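Local atomic coordinates of ofchtiv-g5 (Ostrinia furnacalis, PDB entry 6JM8), a protein that probably hydrolyses the beta-1,4 linkages of chitin, as expected of a group IV insect chitinase of glycosyl hydrolase family 18. Residues S201-N206 with R252-S257; V190-M195 with N228-W233; P248-T253 with M343-E348. All coordinates share one frame; numbering follows the deposited sequence.

Contact 1 (S201-N206 with R252-S257). With NAG (2-acetamido-2-deoxy-beta-D-glucopyranose), chain B.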
loop_
_atom_site.group_PDB
_atom_site.type_symbol
_atom_site.label_atom_id
_atom_site.label_comp_id
_atom_site.label_asym_id
_atom_site.label_seq_id
_atom_site.Cartn_x
_atom_site.Cartn_y
_atom_site.Cartn_z
ATOM N N SER A 201 1.786 20.893 -6.865
ATOM C CA SER A 201 1.247 22.151 -7.365
ATOM C C SER A 201 0.419 21.973 -8.630
ATOM O O SER A 201 -0.159 22.950 -9.117
ATOM C CB SER A 201 2.384 23.145 -7.627
ATOM O OG SER A 201 3.204 22.711 -8.698
ATOM N N VAL A 202 0.359 20.761 -9.181
ATOM C CA VAL A 202 -0.472 20.465 -10.339
ATOM C C VAL A 202 -1.177 19.138 -10.104
ATOM O O VAL A 202 -0.741 18.307 -9.303
ATOM C CB VAL A 202 0.330 20.403 -11.660
ATOM C CG1 VAL A 202 0.974 21.746 -11.964
ATOM C CG2 VAL A 202 1.376 19.299 -11.599
ATOM N N THR A 203 -2.285 18.947 -10.816
ATOM C CA THR A 203 -2.955 17.657 -10.793
ATOM C C THR A 203 -2.044 16.588 -11.381
ATOM O O THR A 203 -1.177 16.865 -12.213
ATOM C CB THR A 203 -4.272 17.705 -11.574
ATOM O OG1 THR A 203 -4.011 18.007 -12.952
ATOM C CG2 THR A 203 -5.202 18.756 -10.993
ATOM N N GLY A 204 -2.241 15.358 -10.931
ATOM C CA GLY A 204 -1.457 14.241 -11.420
ATOM C C GLY A 204 -2.093 12.957 -10.947
ATOM O O GLY A 204 -2.929 12.950 -10.039
ATOM N N HIS A 205 -1.682 11.860 -11.573
ATOM C CA HIS A 205 -2.309 10.573 -11.315
ATOM C C HIS A 205 -1.709 9.901 -10.091
ATOM O O HIS A 205 -0.504 9.987 -9.839
ATOM C CB HIS A 205 -2.184 9.656 -12.529
ATOM C CG HIS A 205 -2.900 10.166 -13.737
ATOM N ND1 HIS A 205 -4.245 10.471 -13.728
ATOM C CD2 HIS A 205 -2.459 10.445 -14.985
ATOM C CE1 HIS A 205 -4.602 10.907 -14.923
ATOM N NE2 HIS A 205 -3.538 10.898 -15.704
ATOM N N ASN A 206 -2.575 9.226 -9.334
ATOM C CA ASN A 206 -2.141 8.508 -8.142
ATOM C C ASN A 206 -1.243 7.331 -8.502
ATOM O O ASN A 206 -0.217 7.105 -7.849
ATOM C CB ASN A 206 -3.366 8.041 -7.357
ATOM C CG ASN A 206 -3.006 7.342 -6.065
ATOM O OD1 ASN A 206 -2.025 7.691 -5.411
ATOM N ND2 ASN A 206 -3.807 6.353 -5.684
ATOM N N ARG A 252 -6.941 10.083 -5.173
ATOM C CA ARG A 252 -6.483 11.319 -4.555
ATOM C C ARG A 252 -7.179 12.498 -5.222
ATOM O O ARG A 252 -7.376 12.506 -6.441
ATOM C CB ARG A 252 -4.960 11.449 -4.656
ATOM C CG ARG A 252 -4.235 10.323 -3.936
ATOM C CD ARG A 252 -2.824 10.694 -3.519
ATOM N NE ARG A 252 -2.329 9.792 -2.483
ATOM C CZ ARG A 252 -2.556 9.955 -1.184
ATOM N NH1 ARG A 252 -3.263 10.993 -0.759
ATOM N NH2 ARG A 252 -2.073 9.083 -0.309
ATOM N N THR A 253 -7.565 13.486 -4.416
ATOM C CA THR A 253 -8.434 14.565 -4.863
ATOM C C THR A 253 -7.723 15.909 -4.767
ATOM O O THR A 253 -6.962 16.159 -3.827
ATOM C CB THR A 253 -9.733 14.595 -4.048
ATOM O OG1 THR A 253 -9.469 15.078 -2.725
ATOM C CG2 THR A 253 -10.325 13.196 -3.956
ATOM N N PHE A 254 -7.994 16.772 -5.746
ATOM C CA PHE A 254 -7.329 18.057 -5.902
ATOM C C PHE A 254 -8.365 19.165 -6.005
ATOM O O PHE A 254 -9.479 18.950 -6.492
ATOM C CB PHE A 254 -6.460 18.109 -7.173
ATOM C CG PHE A 254 -5.341 17.104 -7.213
ATOM C CD1 PHE A 254 -5.599 15.750 -7.362
ATOM C CD2 PHE A 254 -4.024 17.526 -7.155
ATOM C CE1 PHE A 254 -4.566 14.836 -7.419
ATOM C CE2 PHE A 254 -2.988 16.618 -7.216
ATOM C CZ PHE A 254 -3.259 15.272 -7.347
ATOM N N GLN A 255 -7.983 20.360 -5.565
ATOM C CA GLN A 255 -8.737 21.573 -5.861
ATOM C C GLN A 255 -8.056 22.291 -7.019
ATOM O O GLN A 255 -6.889 22.684 -6.910
ATOM C CB GLN A 255 -8.838 22.501 -4.650
ATOM C CG GLN A 255 -9.783 23.678 -4.898
ATOM C CD GLN A 255 -9.715 24.746 -3.826
ATOM O OE1 GLN A 255 -9.007 24.603 -2.828
ATOM N NE2 GLN A 255 -10.449 25.836 -4.034
ATOM N N LEU A 256 -8.783 22.457 -8.118
ATOM C CA LEU A 256 -8.228 23.125 -9.285
ATOM C C LEU A 256 -8.083 24.620 -9.028
ATOM O O LEU A 256 -8.940 25.245 -8.397
ATOM C CB LEU A 256 -9.119 22.888 -10.504
ATOM C CG LEU A 256 -9.148 21.458 -11.046
ATOM C CD1 LEU A 256 -10.353 21.251 -11.949
ATOM C CD2 LEU A 256 -7.857 21.153 -11.788
ATOM N N SER A 257 -6.979 25.190 -9.515
ATOM C CA SER A 257 -6.838 26.641 -9.496
ATOM C C SER A 257 -7.867 27.295 -10.407
ATOM O O SER A 257 -8.447 28.332 -10.061
ATOM C CB SER A 257 -5.422 27.037 -9.919
ATOM O OG SER A 257 -4.446 26.437 -9.086
HETATM C C1 NAG B . 3.192 8.856 0.876
HETATM C C2 NAG B . 1.871 8.870 1.621
HETATM C C3 NAG B . 1.769 7.673 2.576
HETATM C C4 NAG B . 2.116 6.357 1.885
HETATM C C5 NAG B . 3.429 6.511 1.117
HETATM C C6 NAG B . 3.820 5.305 0.292
HETATM C C7 NAG B . 0.581 10.832 2.393
HETATM C C8 NAG B . 0.615 12.098 3.199
HETATM N N2 NAG B . 1.717 10.127 2.341
HETATM O O3 NAG B . 0.435 7.584 3.062
HETATM O O4 NAG B . 2.222 5.332 2.876
HETATM O O5 NAG B . 3.353 7.622 0.216
HETATM O O6 NAG B . 5.138 5.481 -0.200
HETATM O O7 NAG B . -0.430 10.470 1.808
#
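A buried packing contact presses the loop residues Val202, Thr203, Gly204 and Asn206 against Arg252, Phe254 and Leu256 of strand 243-256, running outward from the rim of the glycan pocket, which Arg252 still reaches. The two runs go in nearly opposite directions but share no hydrogen bond; the Phe254 ring packs largely against the loop's backbone. With its CG beside the backbone N (chi1 -61°), the ring rises toward the loop, and Thr203 CA lies over one face, 4.0 Å from the centroid of the Phe254 ring. The carbonyls of the residues before and after Thr203 approach obliquely: Val202 O is 3.5 Å from Phe254 CE2, and Gly204 O is 3.6 Å from Phe254 CZ. Thr203 suits its double role, since its methyl CG2 meets Leu256 CD2 at 3.7 Å while OG1 turns to Ser266 N and Ala263 O. At the other end the Asn206 amide stands almost perpendicular to the Arg252 guanidinium. Asn206 OD1 lies near the guanidinium plane, 3.6 Å from Arg252 NE. That oxygen accepts a hydrogen bond from Asp194 N. The extended Arg252 carries its NH2 to within 3.0 Å of O7 of NAG chain B and into a salt bridge with Asp194. Around this seam, Trp318 of strand 317-320 meets Phe254 edge-to-face and also touches Thr203 and Leu256, while strand 268-269 borders Phe254 through Ser268.

Contact 2 (V190-M195 with N228-W233). With NAG (2-acetamido-2-deoxy-beta-D-glucopyranose), chain B; NAG (2-acetamido-2-deoxy-beta-D-glucopyranose), chain C; NAG (2-acetamido-2-deoxy-beta-D-glucopyranose), chain D.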
loop_
_atom_site.group_PDB
_atom_site.type_symbol
_atom_site.label_atom_id
_atom_site.label_comp_id
_atom_site.label_asym_id
_atom_site.label_seq_id
_atom_site.Cartn_x
_atom_site.Cartn_y
_atom_site.Cartn_z
ATOM N N VAL A 190 6.260 -3.412 -3.458
ATOM C CA VAL A 190 6.616 -2.079 -3.934
ATOM C C VAL A 190 5.362 -1.214 -3.974
ATOM O O VAL A 190 4.396 -1.533 -4.676
ATOM C CB VAL A 190 7.286 -2.150 -5.313
ATOM C CG1 VAL A 190 7.829 -0.792 -5.703
ATOM C CG2 VAL A 190 8.397 -3.193 -5.302
ATOM N N MET A 191 5.380 -0.111 -3.226
ATOM C CA MET A 191 4.213 0.760 -3.085
ATOM C C MET A 191 4.106 1.649 -4.321
ATOM O O MET A 191 4.425 2.842 -4.308
ATOM C CB MET A 191 4.306 1.569 -1.799
ATOM C CG MET A 191 4.148 0.714 -0.551
ATOM S SD MET A 191 4.307 1.614 1.001
ATOM C CE MET A 191 5.970 2.253 0.854
ATOM N N THR A 192 3.631 1.045 -5.409
ATOM C CA THR A 192 3.503 1.725 -6.698
ATOM C C THR A 192 2.183 2.496 -6.770
ATOM O O THR A 192 1.307 2.245 -7.599
ATOM C CB THR A 192 3.631 0.725 -7.841
ATOM O OG1 THR A 192 3.018 -0.516 -7.468
ATOM C CG2 THR A 192 5.095 0.479 -8.163
ATOM N N TYR A 193 2.061 3.450 -5.854
ATOM C CA TYR A 193 0.959 4.400 -5.826
ATOM C C TYR A 193 1.452 5.628 -5.073
ATOM O O TYR A 193 2.624 5.712 -4.694
ATOM C CB TYR A 193 -0.297 3.787 -5.198
ATOM C CG TYR A 193 -0.037 2.923 -3.982
ATOM C CD1 TYR A 193 0.338 3.491 -2.772
ATOM C CD2 TYR A 193 -0.177 1.542 -4.043
ATOM C CE1 TYR A 193 0.571 2.709 -1.658
ATOM C CE2 TYR A 193 0.054 0.752 -2.931
ATOM C CZ TYR A 193 0.427 1.341 -1.742
ATOM O OH TYR A 193 0.661 0.566 -0.631
ATOM N N ASP A 194 0.551 6.587 -4.859
ATOM C CA ASP A 194 0.923 7.900 -4.329
ATOM C C ASP A 194 1.992 8.562 -5.193
ATOM O O ASP A 194 2.857 9.279 -4.686
ATOM C CB ASP A 194 1.395 7.813 -2.873
ATOM C CG ASP A 194 0.347 7.224 -1.954
ATOM O OD1 ASP A 194 -0.856 7.459 -2.188
ATOM O OD2 ASP A 194 0.730 6.519 -0.999
ATOM N N MET A 195 1.947 8.306 -6.506
ATOM C CA MET A 195 2.909 8.918 -7.416
ATOM C C MET A 195 2.746 10.429 -7.443
ATOM O O MET A 195 3.736 11.170 -7.465
ATOM C CB MET A 195 2.742 8.340 -8.821
ATOM C CG MET A 195 2.962 6.842 -8.903
ATOM S SD MET A 195 4.709 6.418 -8.842
ATOM C CE MET A 195 4.615 4.633 -8.766
ATOM N N ASN A 228 8.073 2.722 -14.590
ATOM C CA ASN A 228 9.415 3.139 -14.195
ATOM C C ASN A 228 9.826 2.498 -12.875
ATOM O O ASN A 228 10.955 2.013 -12.737
ATOM C CB ASN A 228 9.488 4.661 -14.090
ATOM C CG ASN A 228 9.740 5.329 -15.426
ATOM O OD1 ASN A 228 10.058 4.668 -16.415
ATOM N ND2 ASN A 228 9.611 6.652 -15.459
ATOM N N ALA A 229 8.918 2.479 -11.897
ATOM C CA ALA A 229 9.242 1.927 -10.586
ATOM C C ALA A 229 9.533 0.434 -10.668
ATOM O O ALA A 229 10.533 -0.046 -10.121
ATOM C CB ALA A 229 8.097 2.200 -9.609
ATOM N N VAL A 230 8.667 -0.320 -11.349
ATOM C CA VAL A 230 8.836 -1.768 -11.422
ATOM C C VAL A 230 10.109 -2.121 -12.181
ATOM O O VAL A 230 10.863 -3.014 -11.774
ATOM C CB VAL A 230 7.594 -2.415 -12.060
ATOM C CG1 VAL A 230 7.907 -3.826 -12.546
ATOM C CG2 VAL A 230 6.447 -2.434 -11.067
ATOM N N GLN A 231 10.375 -1.427 -13.290
ATOM C CA GLN A 231 11.592 -1.702 -14.043
ATOM C C GLN A 231 12.836 -1.285 -13.271
ATOM O O GLN A 231 13.885 -1.924 -13.410
ATOM C CB GLN A 231 11.546 -1.014 -15.407
ATOM C CG GLN A 231 10.419 -1.504 -16.309
ATOM C CD GLN A 231 10.419 -3.013 -16.487
ATOM O OE1 GLN A 231 11.449 -3.615 -16.793
ATOM N NE2 GLN A 231 9.258 -3.630 -16.295
ATOM N N TYR A 232 12.749 -0.234 -12.451
ATOM C CA TYR A 232 13.881 0.082 -11.587
ATOM C C TYR A 232 14.177 -1.075 -10.647
ATOM O O TYR A 232 15.319 -1.539 -10.552
ATOM C CB TYR A 232 13.639 1.346 -10.765
ATOM C CG TYR A 232 14.691 1.457 -9.677
ATOM C CD1 TYR A 232 15.994 1.822 -9.990
ATOM C CD2 TYR A 232 14.400 1.139 -8.354
ATOM C CE1 TYR A 232 16.970 1.902 -9.015
ATOM C CE2 TYR A 232 15.372 1.210 -7.372
ATOM C CZ TYR A 232 16.655 1.594 -7.708
ATOM O OH TYR A 232 17.623 1.672 -6.735
ATOM N N TRP A 233 13.157 -1.545 -9.927
ATOM C CA TRP A 233 13.387 -2.562 -8.908
ATOM C C TRP A 233 13.872 -3.871 -9.515
ATOM O O TRP A 233 14.696 -4.561 -8.904
ATOM C CB TRP A 233 12.117 -2.771 -8.083
ATOM C CG TRP A 233 12.002 -1.771 -6.978
ATOM C CD1 TRP A 233 11.424 -0.536 -7.045
ATOM C CD2 TRP A 233 12.517 -1.900 -5.647
ATOM N NE1 TRP A 233 11.531 0.103 -5.835
ATOM C CE2 TRP A 233 12.200 -0.710 -4.960
ATOM C CE3 TRP A 233 13.209 -2.907 -4.967
ATOM C CZ2 TRP A 233 12.552 -0.502 -3.628
ATOM C CZ3 TRP A 233 13.554 -2.698 -3.643
ATOM C CH2 TRP A 233 13.224 -1.506 -2.988
HETATM C C1 NAG B . 3.192 8.856 0.876
HETATM C C2 NAG B . 1.871 8.870 1.621
HETATM C C3 NAG B . 1.769 7.673 2.576
HETATM C C4 NAG B . 2.116 6.357 1.885
HETATM C C5 NAG B . 3.429 6.511 1.117
HETATM C C6 NAG B . 3.820 5.305 0.292
HETATM C C7 NAG B . 0.581 10.832 2.393
HETATM C C8 NAG B . 0.615 12.098 3.199
HETATM N N2 NAG B . 1.717 10.127 2.341
HETATM O O3 NAG B . 0.435 7.584 3.062
HETATM O O4 NAG B . 2.222 5.332 2.876
HETATM O O5 NAG B . 3.353 7.622 0.216
HETATM O O6 NAG B . 5.138 5.481 -0.200
HETATM O O7 NAG B . -0.430 10.470 1.808
HETATM C C1 NAG C . 1.685 4.009 2.530
HETATM C C2 NAG C . 1.442 3.157 3.820
HETATM C C3 NAG C . 0.235 3.664 4.624
HETATM C C4 NAG C . -0.665 4.562 3.795
HETATM C C5 NAG C . -0.807 4.010 2.387
HETATM C C6 NAG C . -1.772 4.849 1.588
HETATM C C7 NAG C . 2.261 0.838 3.693
HETATM C C8 NAG C . 1.918 -0.573 3.337
HETATM N N2 NAG C . 1.292 1.741 3.511
HETATM O O3 NAG C . 0.647 4.343 5.804
HETATM O O4 NAG C . -1.974 4.544 4.345
HETATM O O5 NAG C . 0.452 4.047 1.700
HETATM O O6 NAG C . -1.112 6.005 1.094
HETATM O O7 NAG C . 3.374 1.150 4.104
HETATM C C1 NAG D . 5.589 12.021 -2.498
HETATM C C2 NAG D . 5.715 10.499 -2.580
HETATM C C3 NAG D . 4.545 9.843 -1.849
HETATM C C4 NAG D . 4.357 10.408 -0.444
HETATM C C5 NAG D . 4.376 11.948 -0.417
HETATM C C6 NAG D . 4.411 12.575 0.976
HETATM C C7 NAG D . 6.799 9.327 -4.449
HETATM C C8 NAG D . 6.706 8.943 -5.902
HETATM N N2 NAG D . 5.772 10.034 -3.960
HETATM O O1 NAG D . 6.726 12.592 -3.044
HETATM O O3 NAG D . 4.789 8.446 -1.794
HETATM O O4 NAG D . 3.081 9.958 -0.019
HETATM O O5 NAG D . 5.524 12.431 -1.115
HETATM O O6 NAG D . 3.831 13.869 1.011
HETATM O O7 NAG D . 7.748 8.987 -3.752
#
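The Trp233 indole is covered on both faces, by Val190 on one and by Tyr232 CE2, set toward the rim of the indole, on the other, with Ala229 O in plane at its edge. This is a strand-to-helix layer of the TIM barrel: strand 187-191 and the residues just after it pack on helix 226-236, the helix of a beta-alpha-beta crossover to strand 243-256. Val190 CG1, anti to the backbone N (chi1 -172°), points over the five-membered ring in a CH-pi contact, 4.1 Å from its centroid and 29° off the normal. CG1 makes the close contact, while CG2 lies farther toward the rim. Thr192 CG2 meets Ala229 CB at 3.8 Å; the small alanine permits a close approach of helix to strand end, and Thr192 OG1 is hydrogen-bonded to Gly246 O. Met195 CE reaches the same Ala229 CB at 4.3 Å. The chain kinks through two consecutive inverse gamma turns, centred on Met191 and Thr192. Met191, Tyr193 and Asp194 line the glycan pocket, in the Met-x-Tyr-Asp segment known from family 18 chitinases. The Tyr193 ring has Met191 C over its centre, and O5 of NAG chain C stands at its edge, 3.6 Å from CE1. Asp194 O takes a weak bond from N2 of NAG chain D, and O6 of NAG chain C donates to Asp194 OD2 at 2.8 Å.

Contact 3 (P248-T253 with M343-E348). With NAG (2-acetamido-2-deoxy-beta-D-glucopyranose), chain C; NAG (2-acetamido-2-deoxy-beta-D-glucopyranose), chain E; NAG (2-acetamido-2-deoxy-beta-D-glucopyranose), chain B.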
loop_
_atom_site.group_PDB
_atom_site.type_symbol
_atom_site.label_atom_id
_atom_site.label_comp_id
_atom_site.label_asym_id
_atom_site.label_seq_id
_atom_site.Cartn_x
_atom_site.Cartn_y
_atom_site.Cartn_z
ATOM N N PRO A 248 -3.546 0.757 -5.757
ATOM C CA PRO A 248 -4.404 1.467 -4.802
ATOM C C PRO A 248 -5.885 1.160 -4.973
ATOM O O PRO A 248 -6.388 1.078 -6.098
ATOM C CB PRO A 248 -4.102 2.938 -5.106
ATOM C CG PRO A 248 -3.793 2.949 -6.579
ATOM C CD PRO A 248 -3.277 1.570 -6.958
ATOM N N PHE A 249 -6.590 0.981 -3.855
ATOM C CA PHE A 249 -8.046 0.910 -3.836
ATOM C C PHE A 249 -8.665 2.250 -3.451
ATOM O O PHE A 249 -9.778 2.298 -2.915
ATOM C CB PHE A 249 -8.523 -0.185 -2.881
ATOM C CG PHE A 249 -8.450 -1.579 -3.453
ATOM C CD1 PHE A 249 -7.625 -1.873 -4.528
ATOM C CD2 PHE A 249 -9.210 -2.598 -2.903
ATOM C CE1 PHE A 249 -7.562 -3.159 -5.040
ATOM C CE2 PHE A 249 -9.153 -3.879 -3.409
ATOM C CZ PHE A 249 -8.328 -4.162 -4.479
ATOM N N TYR A 250 -7.945 3.339 -3.704
ATOM C CA TYR A 250 -8.370 4.685 -3.358
ATOM C C TYR A 250 -7.899 5.631 -4.452
ATOM O O TYR A 250 -7.068 5.280 -5.295
ATOM C CB TYR A 250 -7.800 5.128 -2.003
ATOM C CG TYR A 250 -6.287 5.155 -1.996
ATOM C CD1 TYR A 250 -5.556 3.998 -1.767
ATOM C CD2 TYR A 250 -5.591 6.334 -2.237
ATOM C CE1 TYR A 250 -4.178 4.014 -1.769
ATOM C CE2 TYR A 250 -4.210 6.358 -2.245
ATOM C CZ TYR A 250 -3.509 5.194 -2.011
ATOM O OH TYR A 250 -2.135 5.210 -2.011
ATOM N N GLY A 251 -8.432 6.855 -4.423
ATOM C CA GLY A 251 -7.985 7.914 -5.295
ATOM C C GLY A 251 -7.537 9.118 -4.479
ATOM O O GLY A 251 -7.721 9.177 -3.260
ATOM N N ARG A 252 -6.941 10.083 -5.173
ATOM C CA ARG A 252 -6.483 11.319 -4.555
ATOM C C ARG A 252 -7.179 12.498 -5.222
ATOM O O ARG A 252 -7.376 12.506 -6.441
ATOM C CB ARG A 252 -4.960 11.449 -4.656
ATOM C CG ARG A 252 -4.235 10.323 -3.936
ATOM C CD ARG A 252 -2.824 10.694 -3.519
ATOM N NE ARG A 252 -2.329 9.792 -2.483
ATOM C CZ ARG A 252 -2.556 9.955 -1.184
ATOM N NH1 ARG A 252 -3.263 10.993 -0.759
ATOM N NH2 ARG A 252 -2.073 9.083 -0.309
ATOM N N THR A 253 -7.565 13.486 -4.416
ATOM C CA THR A 253 -8.434 14.565 -4.863
ATOM C C THR A 253 -7.723 15.909 -4.767
ATOM O O THR A 253 -6.962 16.159 -3.827
ATOM C CB THR A 253 -9.733 14.595 -4.048
ATOM O OG1 THR A 253 -9.469 15.078 -2.725
ATOM C CG2 THR A 253 -10.325 13.196 -3.956
ATOM N N MET A 343 -0.058 -6.478 -4.442
ATOM C CA MET A 343 -0.347 -5.982 -3.106
ATOM C C MET A 343 -1.292 -4.796 -3.236
ATOM O O MET A 343 -1.098 -3.933 -4.095
ATOM C CB MET A 343 0.941 -5.576 -2.381
ATOM C CG MET A 343 0.814 -4.403 -1.430
ATOM S SD MET A 343 2.429 -3.815 -0.880
ATOM C CE MET A 343 2.611 -2.333 -1.866
ATOM N N LEU A 344 -2.328 -4.766 -2.410
ATOM C CA LEU A 344 -3.354 -3.743 -2.518
ATOM C C LEU A 344 -3.472 -2.968 -1.217
ATOM O O LEU A 344 -3.483 -3.549 -0.127
ATOM C CB LEU A 344 -4.710 -4.350 -2.882
ATOM C CG LEU A 344 -5.273 -5.383 -1.910
ATOM C CD1 LEU A 344 -6.423 -4.792 -1.111
ATOM C CD2 LEU A 344 -5.707 -6.615 -2.676
ATOM N N TRP A 345 -3.562 -1.649 -1.344
ATOM C CA TRP A 345 -3.899 -0.776 -0.229
ATOM C C TRP A 345 -5.174 -0.023 -0.584
ATOM O O TRP A 345 -5.172 0.805 -1.502
ATOM C CB TRP A 345 -2.767 0.199 0.083
ATOM C CG TRP A 345 -3.100 0.997 1.271
ATOM C CD1 TRP A 345 -3.884 2.107 1.312
ATOM C CD2 TRP A 345 -2.714 0.723 2.620
ATOM N NE1 TRP A 345 -3.994 2.553 2.599
ATOM C CE2 TRP A 345 -3.284 1.724 3.424
ATOM C CE3 TRP A 345 -1.928 -0.262 3.221
ATOM C CZ2 TRP A 345 -3.099 1.770 4.801
ATOM C CZ3 TRP A 345 -1.744 -0.218 4.588
ATOM C CH2 TRP A 345 -2.327 0.793 5.364
ATOM N N SER A 346 -6.265 -0.308 0.125
ATOM C CA SER A 346 -6.354 -1.385 1.108
ATOM C C SER A 346 -7.741 -1.999 0.952
ATOM O O SER A 346 -8.595 -1.412 0.291
ATOM C CB SER A 346 -6.127 -0.869 2.532
ATOM O OG SER A 346 -7.034 0.172 2.848
ATOM N N ILE A 347 -7.972 -3.163 1.566
ATOM C CA ILE A 347 -9.165 -3.941 1.234
ATOM C C ILE A 347 -10.445 -3.208 1.626
ATOM O O ILE A 347 -11.482 -3.367 0.969
ATOM C CB ILE A 347 -9.091 -5.340 1.878
ATOM C CG1 ILE A 347 -10.194 -6.242 1.319
ATOM C CG2 ILE A 347 -9.182 -5.252 3.401
ATOM C CD1 ILE A 347 -10.035 -7.705 1.677
ATOM N N GLU A 348 -10.397 -2.373 2.666
ATOM C CA GLU A 348 -11.619 -1.787 3.208
ATOM C C GLU A 348 -12.198 -0.663 2.348
ATOM O O GLU A 348 -13.271 -0.155 2.695
ATOM C CB GLU A 348 -11.369 -1.282 4.632
ATOM C CG GLU A 348 -10.539 -0.017 4.716
ATOM C CD GLU A 348 -9.065 -0.297 4.939
ATOM O OE1 GLU A 348 -8.660 -1.477 4.872
ATOM O OE2 GLU A 348 -8.310 0.667 5.185
HETATM C C1 NAG C . 1.685 4.009 2.530
HETATM C C2 NAG C . 1.442 3.157 3.820
HETATM C C3 NAG C . 0.235 3.664 4.624
HETATM C C4 NAG C . -0.665 4.562 3.795
HETATM C C5 NAG C . -0.807 4.010 2.387
HETATM C C6 NAG C . -1.772 4.849 1.588
HETATM C C7 NAG C . 2.261 0.838 3.693
HETATM C C8 NAG C . 1.918 -0.573 3.337
HETATM N N2 NAG C . 1.292 1.741 3.511
HETATM O O3 NAG C . 0.647 4.343 5.804
HETATM O O4 NAG C . -1.974 4.544 4.345
HETATM O O5 NAG C . 0.452 4.047 1.700
HETATM O O6 NAG C . -1.112 6.005 1.094
HETATM O O7 NAG C . 3.374 1.150 4.104
HETATM C C1 NAG E . -2.154 5.503 5.377
HETATM C C2 NAG E . -3.635 5.883 5.355
HETATM C C3 NAG E . -3.985 6.794 6.549
HETATM C C4 NAG E . -3.471 6.169 7.839
HETATM C C5 NAG E . -1.985 5.903 7.690
HETATM C C6 NAG E . -1.354 5.307 8.920
HETATM C C7 NAG E . -4.855 6.080 3.232
HETATM C C8 NAG E . -5.603 4.852 3.645
HETATM N N2 NAG E . -3.940 6.536 4.092
HETATM O O3 NAG E . -5.391 7.018 6.611
HETATM O O4 NAG E . -3.682 6.968 8.989
HETATM O O5 NAG E . -1.812 4.957 6.640
HETATM O O6 NAG E . 0.041 5.230 8.721
HETATM O O7 NAG E . -5.087 6.653 2.174
HETATM C C1 NAG B . 3.192 8.856 0.876
HETATM C C2 NAG B . 1.871 8.870 1.621
HETATM C C3 NAG B . 1.769 7.673 2.576
HETATM C C4 NAG B . 2.116 6.357 1.885
HETATM C C5 NAG B . 3.429 6.511 1.117
HETATM C C6 NAG B . 3.820 5.305 0.292
HETATM C C7 NAG B . 0.581 10.832 2.393
HETATM C C8 NAG B . 0.615 12.098 3.199
HETATM N N2 NAG B . 1.717 10.127 2.341
HETATM O O3 NAG B . 0.435 7.584 3.062
HETATM O O4 NAG B . 2.222 5.332 2.876
HETATM O O5 NAG B . 3.353 7.622 0.216
HETATM O O6 NAG B . 5.138 5.481 -0.200
HETATM O O7 NAG B . -0.430 10.470 1.808
#
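Pro248 and Trp345 form a parallel bridge where strands 243-256 and 341-345 lie side by side, and the almost straight bond from Phe249 N to Trp345 O (2.8 Å, 177°) fastens it. These are neighbouring strands of the TIM barrel, joined at the end that faces the glycan. The peptide between Trp345 and Ser346 is cis, as in other family 18 chitinases. Trp345 extends beneath the sugar with its CG trans to the backbone N (chi1 -176°): C5 of NAG chain C sits 3.4 Å above the indole plane, while Ser346 CB backs the opposite face. Such an aromatic floor is consistent with the -1 subsite of this family. Tyr250 CE1 comes near the edge of the indole, 3.6 Å from Trp345 CD1, and the two rings make an oblique pair. The Tyr250 ring in turn has Trp345 O in plane at its edge, 3.2 Å from Tyr250 CD1, and Pro248 CB over one face; its hydroxyl is bonded to Asp194. With an alanine at Trp345 the indole platform would be gone, and NAG chain C would probably sit less firmly while Tyr250 CE1 lost its neighbour. Away from the pocket, Phe249 turns to Leu344, whose CD1 lies over the ring, 4.0 Å from the centroid of Phe249, and helix 362-372 touches both residues. A flat ring and a branched leucine suit this apolar layer. Beyond the cis bond, Ser346 OG donates to Glu348 OE2 at 2.7 Å, from above the carboxylate plane.

From the N terminus, strand 187-191 opens contact 2, which closes at helix 226-236 across a loop of 32 residues. That loop contains 201-206, so contact 1 starts inside contact 2 and ends beyond it on strand 243-256: the two cross. Contact 3 begins on this same strand, sharing Arg252 and Thr253 with contact 1, and spans 89 residues, including antiparallel strands that fit the insertion domain of family 18 chitinases, before reaching strand 341-345. Contacts 2 and 3 are thus in series. Asp194 OD1 binds them all, through a salt bridge to Arg252 NH2 (2.8 Å) and a probable hydrogen bond to Tyr250 OH. Together they tie an outer helix, three barrel strands and the long loop to the core that carries the glycan.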